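Local structure of ribonucleoside-diphosphate reductase subunit beta (Clostridium botulinum, 6ZJK) at residues N131-Q136 against I202-Y207. The protein is the small, iron-carrying subunit of a ribonucleotide reductase, which probably supplies the radical its large partner subunit needs to turn ribonucleoside diphosphates into deoxyribonucleotides. Sequence-based numbering, arbitrary orientation.
With FE (Fe (III) ion), chain G.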
ATOM      1  N   ASN A 131       1.273  -2.127  -4.834  1.00 35.23           N
ATOM      2  CA  ASN A 131       1.102  -1.333  -3.614  1.00 37.83           C
ATOM      3  C   ASN A 131      -0.236  -0.600  -3.624  1.00 37.09           C
ATOM      4  O   ASN A 131      -0.893  -0.480  -2.587  1.00 36.40           O
ATOM      5  CB  ASN A 131       2.232  -0.302  -3.475  1.00 41.55           C
ATOM      6  CG  ASN A 131       3.554  -0.909  -3.064  1.00 43.21           C
ATOM      7  OD1 ASN A 131       3.610  -1.993  -2.493  1.00 50.33           O
ATOM      8  ND2 ASN A 131       4.635  -0.178  -3.312  1.00 44.05           N
ATOM      9  N   ILE A 132      -0.668  -0.135  -4.766  1.00 36.52           N
ATOM     10  CA  ILE A 132      -1.947   0.489  -4.832  1.00 36.11           C
ATOM     11  C   ILE A 132      -3.025  -0.578  -4.579  1.00 44.44           C
ATOM     12  O   ILE A 132      -4.004  -0.331  -3.969  1.00 40.21           O
ATOM     13  CB  ILE A 132      -2.191   1.117  -6.175  1.00 36.32           C
ATOM     14  CG1 ILE A 132      -1.155   2.190  -6.476  1.00 42.61           C
ATOM     15  CG2 ILE A 132      -3.539   1.735  -6.248  1.00 37.33           C
ATOM     16  CD1 ILE A 132      -1.290   2.821  -7.835  1.00 42.34           C
ATOM     17  N   GLN A 133      -2.792  -1.780  -5.070  1.00 36.22           N
ATOM     18  CA  GLN A 133      -3.719  -2.850  -4.886  1.00 38.12           C
ATOM     19  C   GLN A 133      -3.839  -3.119  -3.414  1.00 39.50           C
ATOM     20  O   GLN A 133      -4.900  -3.208  -2.946  1.00 39.07           O
ATOM     21  CB  GLN A 133      -3.303  -4.115  -5.616  1.00 35.39           C
ATOM     22  CG  GLN A 133      -4.289  -5.244  -5.569  1.00 33.84           C
ATOM     23  CD  GLN A 133      -3.866  -6.502  -6.294  1.00 45.18           C
ATOM     24  OE1 GLN A 133      -2.918  -6.549  -7.045  1.00 39.44           O
ATOM     25  NE2 GLN A 133      -4.607  -7.544  -6.056  1.00 45.10           N
ATOM     26  N   THR A 134      -2.727  -3.256  -2.722  1.00 36.93           N
ATOM     27  CA  THR A 134      -2.747  -3.544  -1.287  1.00 36.82           C
ATOM     28  C   THR A 134      -3.566  -2.512  -0.515  1.00 41.91           C
ATOM     29  O   THR A 134      -4.345  -2.863   0.388  1.00 36.92           O
ATOM     30  CB  THR A 134      -1.323  -3.589  -0.743  1.00 39.86           C
ATOM     31  OG1 THR A 134      -0.598  -4.628  -1.399  1.00 37.57           O
ATOM     32  CG2 THR A 134      -1.323  -3.851   0.742  1.00 38.31           C
ATOM     33  N   PHE A 135      -3.389  -1.236  -0.856  1.00 38.69           N
ATOM     34  CA  PHE A 135      -4.160  -0.152  -0.258  1.00 35.40           C
ATOM     35  C   PHE A 135      -5.659  -0.342  -0.492  1.00 37.13           C
ATOM     36  O   PHE A 135      -6.462  -0.161   0.429  1.00 38.06           O
ATOM     37  CB  PHE A 135      -3.645   1.162  -0.848  1.00 36.96           C
ATOM     38  CG  PHE A 135      -4.606   2.299  -0.790  1.00 40.77           C
ATOM     39  CD1 PHE A 135      -4.736   3.062   0.368  1.00 44.15           C
ATOM     40  CD2 PHE A 135      -5.341   2.656  -1.907  1.00 42.14           C
ATOM     41  CE1 PHE A 135      -5.598   4.147   0.412  1.00 41.44           C
ATOM     42  CE2 PHE A 135      -6.216   3.734  -1.873  1.00 46.01           C
ATOM     43  CZ  PHE A 135      -6.344   4.482  -0.710  1.00 47.45           C
ATOM     44  N   GLN A 136      -6.048  -0.745  -1.707  1.00 34.67           N
ATOM     45  CA  GLN A 136      -7.460  -0.974  -2.033  1.00 35.26           C
ATOM     46  C   GLN A 136      -8.038  -2.150  -1.264  1.00 35.05           C
ATOM     47  O   GLN A 136      -9.224  -2.125  -0.909  1.00 34.51           O
ATOM     48  CB  GLN A 136      -7.655  -1.217  -3.545  1.00 35.24           C
ATOM     49  CG  GLN A 136      -7.417   0.034  -4.390  1.00 36.11           C
ATOM     50  CD  GLN A 136      -7.622  -0.135  -5.874  1.00 37.84           C
ATOM     51  OE1 GLN A 136      -7.808  -1.254  -6.383  1.00 35.91           O
ATOM     52  NE2 GLN A 136      -7.607   0.993  -6.592  1.00 37.85           N
ATOM     53  N   ILE A 202      -7.122 -16.746  -9.058  1.00 38.54           N
ATOM     54  CA  ILE A 202      -8.313 -17.506  -8.747  1.00 42.45           C
ATOM     55  C   ILE A 202      -9.154 -16.813  -7.682  1.00 39.53           C
ATOM     56  O   ILE A 202     -10.291 -16.598  -7.877  1.00 39.60           O
ATOM     57  CB  ILE A 202      -7.960 -18.911  -8.310  1.00 42.78           C
ATOM     58  CG1 ILE A 202      -7.503 -19.713  -9.503  1.00 40.64           C
ATOM     59  CG2 ILE A 202      -9.143 -19.568  -7.663  1.00 39.87           C
ATOM     60  CD1 ILE A 202      -6.709 -20.915  -9.154  1.00 40.25           C
ATOM     61  N   LEU A 203      -8.507 -16.391  -6.617  1.00 42.28           N
ATOM     62  CA  LEU A 203      -9.152 -15.715  -5.507  1.00 42.30           C
ATOM     63  C   LEU A 203      -9.975 -14.553  -5.932  1.00 40.42           C
ATOM     64  O   LEU A 203     -11.086 -14.477  -5.624  1.00 40.38           O
ATOM     65  CB  LEU A 203      -8.145 -15.324  -4.462  1.00 39.57           C
ATOM     66  CG  LEU A 203      -8.603 -14.506  -3.255  1.00 45.47           C
ATOM     67  CD1 LEU A 203      -7.626 -14.628  -2.137  1.00 39.52           C
ATOM     68  CD2 LEU A 203      -8.905 -13.082  -3.532  1.00 41.46           C
ATOM     69  N   GLU A 204      -9.423 -13.702  -6.741  1.00 42.68           N
ATOM     70  CA  GLU A 204     -10.087 -12.531  -7.225  1.00 39.38           C
ATOM     71  C   GLU A 204     -11.080 -12.722  -8.321  1.00 42.03           C
ATOM     72  O   GLU A 204     -12.048 -12.058  -8.368  1.00 41.31           O
ATOM     73  CB  GLU A 204      -9.014 -11.603  -7.715  1.00 44.44           C
ATOM     74  CG  GLU A 204      -7.985 -11.382  -6.631  1.00 50.37           C
ATOM     75  CD  GLU A 204      -7.280 -10.064  -6.677  1.00 45.22           C
ATOM     76  OE1 GLU A 204      -6.584  -9.871  -7.641  1.00 46.20           O
ATOM     77  OE2 GLU A 204      -7.414  -9.269  -5.741  1.00 42.88           O
ATOM     78  N   GLY A 205     -10.796 -13.617  -9.238  1.00 39.72           N
ATOM     79  CA  GLY A 205     -11.681 -13.831 -10.363  1.00 37.16           C
ATOM     80  C   GLY A 205     -12.764 -14.854 -10.135  1.00 40.51           C
ATOM     81  O   GLY A 205     -13.666 -14.975 -10.971  1.00 38.73           O
ATOM     82  N   ILE A 206     -12.702 -15.602  -9.028  1.00 34.84           N
ATOM     83  CA  ILE A 206     -13.693 -16.649  -8.767  1.00 36.54           C
ATOM     84  C   ILE A 206     -14.357 -16.465  -7.398  1.00 40.60           C
ATOM     85  O   ILE A 206     -15.584 -16.334  -7.317  1.00 35.36           O
ATOM     86  CB  ILE A 206     -13.062 -18.043  -8.873  1.00 33.53           C
ATOM     87  CG1 ILE A 206     -12.479 -18.258 -10.285  1.00 38.77           C
ATOM     88  CG2 ILE A 206     -14.110 -19.134  -8.553  1.00 40.00           C
ATOM     89  CD1 ILE A 206     -13.516 -18.207 -11.401  1.00 36.15           C
ATOM     90  N   TYR A 207     -13.562 -16.440  -6.317  1.00 36.71           N
ATOM     91  CA  TYR A 207     -14.159 -16.433  -4.977  1.00 39.37           C
ATOM     92  C   TYR A 207     -14.947 -15.151  -4.740  1.00 43.23           C
ATOM     93  O   TYR A 207     -16.085 -15.201  -4.273  1.00 41.15           O
ATOM     94  CB  TYR A 207     -13.091 -16.610  -3.884  1.00 44.86           C
ATOM     95  CG  TYR A 207     -12.245 -17.869  -4.008  1.00 43.68           C
ATOM     96  CD1 TYR A 207     -12.711 -18.985  -4.690  1.00 45.00           C
ATOM     97  CD2 TYR A 207     -10.967 -17.928  -3.458  1.00 42.94           C
ATOM     98  CE1 TYR A 207     -11.929 -20.131  -4.815  1.00 42.89           C
ATOM     99  CE2 TYR A 207     -10.179 -19.070  -3.576  1.00 44.80           C
ATOM    100  CZ  TYR A 207     -10.666 -20.165  -4.259  1.00 47.14           C
ATOM    101  OH  TYR A 207      -9.901 -21.308  -4.387  1.00 45.09           O
TER
HETATM  102 FE    FE G 403      -8.730  -7.746  -5.013  1.00 43.13          FE
HETATM  103  O   HOH W   1     -10.424  -6.418  -4.839  0.70 38.53           O
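Gln133 brings its amide end up to the carboxylate of Glu204, with NE2 lying 3.3 Å from Glu204 OE2 and 3.4 Å from Glu204 OE1. The nitrogen therefore faces both oxygens at nearly equal range, and the amide and carboxylate planes are turned only 22° from each other. Each side chain reaches in from its own helix, 124-151 for Gln133 and 190-220 for Glu204, so that the two ends meet between them; between 131-136 and 202-207 the nearest CA atoms, those of Gln133 and Glu204, are still 11.8 Å apart. Such a span demands length: Gln133 sets CG opposite its backbone N (chi1 -175°) and runs straight on through chi2, while Glu204 is also extended beyond CG. Nothing else in 131-136 touches 202-207, in keeping with a ferritin-like helical bundle whose middle is given over to metal.

Glu204 is a one-oxygen ligand here. Its OE2 binds the iron at 2.1 Å, whereas OE1 stays 4.0 Å from the same FE atom. Glu137, Glu238 and His241 supply the other protein ligands, and a water completes the set at 2.2 Å from FE. Around this first shell, Gln136 OE1 accepts a hydrogen bond from His241 NE2, and Gln110 adds a weak one to Glu204 OE2. On its outer side helix 124-151 meets the second subunit, where Phe135 stacks on its counterpart. The buried pair is consistent with a second-shell role in a carboxylate-bridged diiron protein: the amide could bias how the carboxylate is turned toward the iron, without competing for the metal.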